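PDB 6HXI: succinyl-CoA ligase (ADP-forming) subunit alpha from Methanosaeta concilii, which is a member of the succinyl-CoA synthetase clan with a citrate synthase-like C-terminal region and binds coenzyme A. Local coordinates for residues A24-R27 with M28-F31; N160-S164 with K165-P169. One frame throughout, in Å; residues are numbered along the deposited sequence.

Contact 1 comes first along the chain, in helix 22-34. Contact 2 follows much later, where helix 158-163 ends and the chain turns toward strand 172-176. Their centres lie about 14 Å apart. Helix 22-34 is the connection of a beta-alpha-beta unit, between the parallel strands 15-18 and 42-46 of the seven-stranded mixed sheet. Strand 172-176 belongs to the six-stranded mixed sheet. The two contacts meet at Phe31, whose CZ is 3.4 Å from Leu166 O and whose CD1 lies 3.8 Å from Ile161 CG2. One aromatic ring of 28-31 therefore packs on the helix end at 160-169, bringing elements associated with the two sheets together.

Contact 1: A24-R27 with M28-F31; sequences AIQR and MLDF
Gln26 and Asp30 meet one turn apart on helix 22-34, the connection of a beta-alpha-beta unit. Gln26 starts with CG anti to its backbone N (chi1 -169°) and then bends at chi2, which brings the amide back over the next turn. Its NE2 gives a weak hydrogen bond to Asp30 OD1 at 3.0 Å, with an N-H...O angle of only 127°. The amide and carboxylate planes are 32° apart. The backbone adds a bond from Asp30 N to Gln26 O at 2.9 Å, so backbone and side chain join the same two residues. Gln26 OE1 accepts from Phe57 N. Asp30 OD2 forms a salt bridge with Arg350 of the second subunit.

Arg27 takes another direction. The side chain runs extended from CG to NE, and NH2 bonds to Asn153 OD1. Arg27 O accepts from Phe31 N at 3.1 Å and also from Arg150 NH2. Met28 lays CG 3.6 Å from Ala24 O, and its side chain packs on Phe149 and Ile42. Ile25 and Leu29 run side by side, with CG2 of Ile25 4.1 Å from CD1 of Leu29.

With an angle this poor, the NE2 bond is probably a minor part of the grip on Gln26. The Phe57 bond at OE1 probably fixes the amide's rotation, and the carboxylate shared with Arg350 links this helix to the second subunit.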
ATOM      1  N   ALA B  24     -15.015  26.587 -27.059  1.00 37.67           N
ATOM      2  CA  ALA B  24     -16.194  27.375 -27.410  1.00 36.03           C
ATOM      3  C   ALA B  24     -16.755  28.025 -26.132  1.00 37.55           C
ATOM      4  O   ALA B  24     -17.068  29.213 -26.138  1.00 37.74           O
ATOM      5  CB  ALA B  24     -17.244  26.464 -28.042  1.00 36.35           C
ATOM      6  N   ILE B  25     -16.832  27.250 -25.021  1.00 31.96           N
ATOM      7  CA  ILE B  25     -17.272  27.757 -23.724  1.00 31.28           C
ATOM      8  C   ILE B  25     -16.369  28.933 -23.327  1.00 35.14           C
ATOM      9  O   ILE B  25     -16.890  30.015 -23.018  1.00 34.08           O
ATOM     10  CB  ILE B  25     -17.307  26.652 -22.636  1.00 32.65           C
ATOM     11  CG1 ILE B  25     -18.461  25.662 -22.895  1.00 32.79           C
ATOM     12  CG2 ILE B  25     -17.424  27.255 -21.238  1.00 31.33           C
ATOM     13  CD1 ILE B  25     -18.203  24.204 -22.333  1.00 40.20           C
ATOM     14  N   GLN B  26     -15.025  28.720 -23.371  1.00 30.83           N
ATOM     15  CA  GLN B  26     -14.061  29.768 -23.041  1.00 32.09           C
ATOM     16  C   GLN B  26     -14.202  31.024 -23.930  1.00 38.35           C
ATOM     17  O   GLN B  26     -14.094  32.134 -23.414  1.00 39.82           O
ATOM     18  CB  GLN B  26     -12.603  29.248 -23.031  1.00 32.64           C
ATOM     19  CG  GLN B  26     -11.610  30.260 -22.414  1.00 35.04           C
ATOM     20  CD  GLN B  26     -11.975  30.615 -20.988  1.00 47.37           C
ATOM     21  OE1 GLN B  26     -11.763  29.835 -20.055  1.00 44.07           O
ATOM     22  NE2 GLN B  26     -12.582  31.774 -20.784  1.00 44.49           N
ATOM     23  N   ARG B  27     -14.466  30.842 -25.236  1.00 34.93           N
ATOM     24  CA  ARG B  27     -14.636  31.942 -26.193  1.00 34.05           C
ATOM     25  C   ARG B  27     -15.826  32.805 -25.805  1.00 38.66           C
ATOM     26  O   ARG B  27     -15.710  34.034 -25.795  1.00 37.85           O
ATOM     27  CB  ARG B  27     -14.791  31.411 -27.631  1.00 32.35           C
ATOM     28  CG  ARG B  27     -13.492  30.863 -28.185  1.00 36.73           C
ATOM     29  CD  ARG B  27     -13.474  30.831 -29.675  1.00 46.69           C
ATOM     30  NE  ARG B  27     -12.114  30.621 -30.156  1.00 48.24           N
ATOM     31  CZ  ARG B  27     -11.661  29.466 -30.614  1.00 61.82           C
ATOM     32  NH1 ARG B  27     -10.414  29.359 -31.038  1.00 47.47           N
ATOM     33  NH2 ARG B  27     -12.451  28.400 -30.640  1.00 55.73           N
ATOM     34  N   MET B  28     -16.960  32.160 -25.438  1.00 35.79           N
ATOM     35  CA  MET B  28     -18.159  32.882 -25.019  1.00 35.78           C
ATOM     36  C   MET B  28     -17.876  33.731 -23.768  1.00 37.38           C
ATOM     37  O   MET B  28     -18.145  34.933 -23.762  1.00 34.03           O
ATOM     38  CB  MET B  28     -19.341  31.925 -24.803  1.00 37.60           C
ATOM     39  CG  MET B  28     -19.912  31.414 -26.099  1.00 40.44           C
ATOM     40  SD  MET B  28     -21.248  30.213 -25.904  1.00 43.47           S
ATOM     41  CE  MET B  28     -22.563  31.270 -25.336  1.00 39.59           C
ATOM     42  N   LEU B  29     -17.250  33.122 -22.744  1.00 32.72           N
ATOM     43  CA  LEU B  29     -16.909  33.799 -21.498  1.00 32.73           C
ATOM     44  C   LEU B  29     -15.940  34.952 -21.719  1.00 38.66           C
ATOM     45  O   LEU B  29     -16.098  36.013 -21.104  1.00 38.27           O
ATOM     46  CB  LEU B  29     -16.334  32.809 -20.474  1.00 32.59           C
ATOM     47  CG  LEU B  29     -17.302  31.757 -19.979  1.00 36.99           C
ATOM     48  CD1 LEU B  29     -16.569  30.664 -19.206  1.00 36.31           C
ATOM     49  CD2 LEU B  29     -18.390  32.384 -19.124  1.00 37.94           C
ATOM     50  N   ASP B  30     -14.963  34.760 -22.621  1.00 36.45           N
ATOM     51  CA  ASP B  30     -13.970  35.779 -22.939  1.00 37.30           C
ATOM     52  C   ASP B  30     -14.632  37.020 -23.552  1.00 41.92           C
ATOM     53  O   ASP B  30     -14.249  38.142 -23.231  1.00 42.79           O
ATOM     54  CB  ASP B  30     -12.891  35.195 -23.875  1.00 39.21           C
ATOM     55  CG  ASP B  30     -11.780  34.421 -23.187  1.00 51.01           C
ATOM     56  OD1 ASP B  30     -11.768  34.376 -21.939  1.00 51.12           O
ATOM     57  OD2 ASP B  30     -10.893  33.905 -23.897  1.00 59.51           O
ATOM     58  N   PHE B  31     -15.639  36.810 -24.400  1.00 38.88           N
ATOM     59  CA  PHE B  31     -16.398  37.885 -25.045  1.00 39.56           C
ATOM     60  C   PHE B  31     -17.215  38.650 -23.998  1.00 42.71           C
ATOM     61  O   PHE B  31     -17.177  39.867 -23.977  1.00 42.06           O
ATOM     62  CB  PHE B  31     -17.315  37.318 -26.140  1.00 40.34           C
ATOM     63  CG  PHE B  31     -18.005  38.377 -26.968  1.00 42.25           C
ATOM     64  CD1 PHE B  31     -17.269  39.259 -27.760  1.00 45.04           C
ATOM     65  CD2 PHE B  31     -19.388  38.500 -26.955  1.00 44.03           C
ATOM     66  CE1 PHE B  31     -17.914  40.235 -28.543  1.00 45.71           C
ATOM     67  CE2 PHE B  31     -20.029  39.489 -27.726  1.00 47.18           C
ATOM     68  CZ  PHE B  31     -19.286  40.338 -28.519  1.00 45.39           C
TER

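Contact 2: N160-S164 with K165-P169; sequences NIIAS and KLYRP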
ATOM      1  N   ASN B 160      -9.116  38.986 -32.738  1.00 46.99           N
ATOM      2  CA  ASN B 160     -10.023  39.274 -33.845  1.00 46.33           C
ATOM      3  C   ASN B 160     -11.226  40.089 -33.364  1.00 48.84           C
ATOM      4  O   ASN B 160     -11.607  41.036 -34.047  1.00 48.70           O
ATOM      5  CB  ASN B 160     -10.463  37.984 -34.546  1.00 44.15           C
ATOM      6  CG  ASN B 160     -11.373  38.233 -35.714  1.00 54.89           C
ATOM      7  OD1 ASN B 160     -10.999  38.810 -36.741  1.00 48.80           O
ATOM      8  ND2 ASN B 160     -12.618  37.889 -35.540  1.00 47.71           N
ATOM      9  N   ILE B 161     -11.795  39.766 -32.178  1.00 44.20           N
ATOM     10  CA  ILE B 161     -12.918  40.529 -31.604  1.00 43.69           C
ATOM     11  C   ILE B 161     -12.515  41.983 -31.384  1.00 49.93           C
ATOM     12  O   ILE B 161     -13.269  42.890 -31.759  1.00 50.15           O
ATOM     13  CB  ILE B 161     -13.505  39.844 -30.335  1.00 45.08           C
ATOM     14  CG1 ILE B 161     -14.451  38.725 -30.737  1.00 44.33           C
ATOM     15  CG2 ILE B 161     -14.197  40.830 -29.361  1.00 45.38           C
ATOM     16  CD1 ILE B 161     -14.143  37.541 -30.045  1.00 57.32           C
ATOM     17  N   ILE B 162     -11.296  42.197 -30.833  1.00 47.67           N
ATOM     18  CA  ILE B 162     -10.729  43.526 -30.584  1.00 47.96           C
ATOM     19  C   ILE B 162     -10.452  44.248 -31.906  1.00 53.72           C
ATOM     20  O   ILE B 162     -10.927  45.377 -32.089  1.00 54.57           O
ATOM     21  CB  ILE B 162      -9.492  43.450 -29.645  1.00 50.31           C
ATOM     22  CG1 ILE B 162      -9.919  43.033 -28.218  1.00 49.56           C
ATOM     23  CG2 ILE B 162      -8.755  44.778 -29.625  1.00 52.51           C
ATOM     24  CD1 ILE B 162      -8.815  42.401 -27.352  1.00 60.80           C
ATOM     25  N   ALA B 163      -9.736  43.586 -32.842  1.00 51.05           N
ATOM     26  CA  ALA B 163      -9.391  44.166 -34.162  1.00 52.47           C
ATOM     27  C   ALA B 163     -10.615  44.563 -34.985  1.00 55.28           C
ATOM     28  O   ALA B 163     -10.551  45.523 -35.752  1.00 56.58           O
ATOM     29  CB  ALA B 163      -8.525  43.196 -34.958  1.00 52.94           C
ATOM     30  N   SER B 164     -11.722  43.817 -34.844  1.00 50.39           N
ATOM     31  CA  SER B 164     -12.964  44.112 -35.557  1.00 50.14           C
ATOM     32  C   SER B 164     -13.936  44.965 -34.724  1.00 53.81           C
ATOM     33  O   SER B 164     -15.057  45.215 -35.170  1.00 52.77           O
ATOM     34  CB  SER B 164     -13.615  42.831 -36.064  1.00 50.28           C
ATOM     35  OG  SER B 164     -12.900  42.347 -37.190  1.00 53.83           O
ATOM     36  N   LYS B 165     -13.491  45.433 -33.527  1.00 49.98           N
ATOM     37  CA  LYS B 165     -14.268  46.286 -32.621  1.00 50.42           C
ATOM     38  C   LYS B 165     -15.681  45.725 -32.321  1.00 52.40           C
ATOM     39  O   LYS B 165     -16.674  46.457 -32.310  1.00 53.88           O
ATOM     40  CB  LYS B 165     -14.322  47.749 -33.140  1.00 55.18           C
ATOM     41  CG  LYS B 165     -12.966  48.441 -33.281  1.00 65.65           C
ATOM     42  CD  LYS B 165     -13.111  49.926 -33.651  1.00 73.75           C
ATOM     43  CE  LYS B 165     -13.149  50.161 -35.145  1.00 92.68           C
ATOM     44  NZ  LYS B 165     -13.411  51.588 -35.484  1.00108.72           N
ATOM     45  N   LEU B 166     -15.748  44.425 -32.077  1.00 46.21           N
ATOM     46  CA  LEU B 166     -16.980  43.696 -31.798  1.00 44.28           C
ATOM     47  C   LEU B 166     -17.440  43.747 -30.337  1.00 47.94           C
ATOM     48  O   LEU B 166     -18.511  43.236 -30.027  1.00 47.68           O
ATOM     49  CB  LEU B 166     -16.857  42.235 -32.291  1.00 41.85           C
ATOM     50  CG  LEU B 166     -16.712  42.069 -33.825  1.00 44.38           C
ATOM     51  CD1 LEU B 166     -16.284  40.672 -34.178  1.00 42.91           C
ATOM     52  CD2 LEU B 166     -18.008  42.466 -34.569  1.00 43.89           C
ATOM     53  N   TYR B 167     -16.658  44.379 -29.455  1.00 45.98           N
ATOM     54  CA  TYR B 167     -16.974  44.564 -28.030  1.00 46.21           C
ATOM     55  C   TYR B 167     -17.963  45.746 -27.810  1.00 54.24           C
ATOM     56  O   TYR B 167     -18.448  45.926 -26.687  1.00 55.78           O
ATOM     57  CB  TYR B 167     -15.680  44.743 -27.191  1.00 46.48           C
ATOM     58  CG  TYR B 167     -14.729  45.763 -27.780  1.00 46.98           C
ATOM     59  CD1 TYR B 167     -14.877  47.122 -27.510  1.00 50.44           C
ATOM     60  CD2 TYR B 167     -13.715  45.378 -28.648  1.00 45.93           C
ATOM     61  CE1 TYR B 167     -14.036  48.069 -28.092  1.00 51.64           C
ATOM     62  CE2 TYR B 167     -12.866  46.314 -29.228  1.00 47.80           C
ATOM     63  CZ  TYR B 167     -13.035  47.659 -28.955  1.00 55.88           C
ATOM     64  OH  TYR B 167     -12.179  48.581 -29.499  1.00 59.31           O
ATOM     65  N   ARG B 168     -18.268  46.521 -28.888  1.00 50.45           N
ATOM     66  CA  ARG B 168     -19.213  47.646 -28.939  1.00 51.96           C
ATOM     67  C   ARG B 168     -20.127  47.558 -30.179  1.00 57.46           C
ATOM     68  O   ARG B 168     -19.622  47.313 -31.289  1.00 56.39           O
ATOM     69  CB  ARG B 168     -18.474  49.015 -28.977  1.00 52.53           C
ATOM     70  CG  ARG B 168     -17.290  49.046 -29.954  1.00 54.15           C
ATOM     71  CD  ARG B 168     -17.254  50.343 -30.658  1.00 52.37           C
ATOM     72  NE  ARG B 168     -16.695  50.268 -32.002  1.00 66.71           N
ATOM     73  CZ  ARG B 168     -17.383  49.902 -33.077  1.00 88.47           C
ATOM     74  NH1 ARG B 168     -18.634  49.478 -32.960  1.00 72.26           N
ATOM     75  NH2 ARG B 168     -16.803  49.892 -34.268  1.00 89.09           N
ATOM     76  N   PRO B 169     -21.449  47.841 -30.048  1.00 54.94           N
ATOM     77  CA  PRO B 169     -22.323  47.801 -31.240  1.00 54.79           C
ATOM     78  C   PRO B 169     -22.170  48.975 -32.205  1.00 60.38           C
ATOM     79  O   PRO B 169     -21.799  50.084 -31.815  1.00 61.14           O
ATOM     80  CB  PRO B 169     -23.739  47.782 -30.646  1.00 56.73           C
ATOM     81  CG  PRO B 169     -23.612  48.488 -29.343  1.00 62.00           C
ATOM     82  CD  PRO B 169     -22.221  48.149 -28.824  1.00 57.07           C
TER
HETATM   83  O   HOH W   1      -9.642  48.130 -31.755  1.00 69.17           O
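A Schellman motif ends helix 158-163, and Lys165 is its C-prime residue, with the positive phi (51°) that the motif needs. Leu166 N donates to Ile161 O at 2.9 Å in a nearly straight bond, with an N-H...O angle of 170°. Lys165 N donates to Ile162 O, also at 2.9 Å, but approaches from above the carbonyl plane. The chain then continues as a type I turn from Lys165 to Arg168.

Side chains also meet across the turn. Leu166 crosses Ile161 at about a right angle, with Leu166 CB 4.2 Å from Ile161 CG2. Leu166 CG rests 3.9 Å from Ser164 CB. Beyond the motif, the leucine packs on Phe186 and Ile196. Lys165 NZ and Arg168 NE both form salt bridges with Glu330, so one carboxylate pairs with the first and last residues of the turn, one oxygen each. The Arg168 guanidinium also lays one face over Lys165 O, which sits 3.5 Å above its plane.

Tyr167 has CG between the backbone N and the carbonyl carbon (chi1 49°), which turns the ring back onto the helix end. Ile162 O lies at the ring's edge, 3.6 Å from Tyr167 CE2, and accepts a hydrogen bond from a water 3.1 Å away.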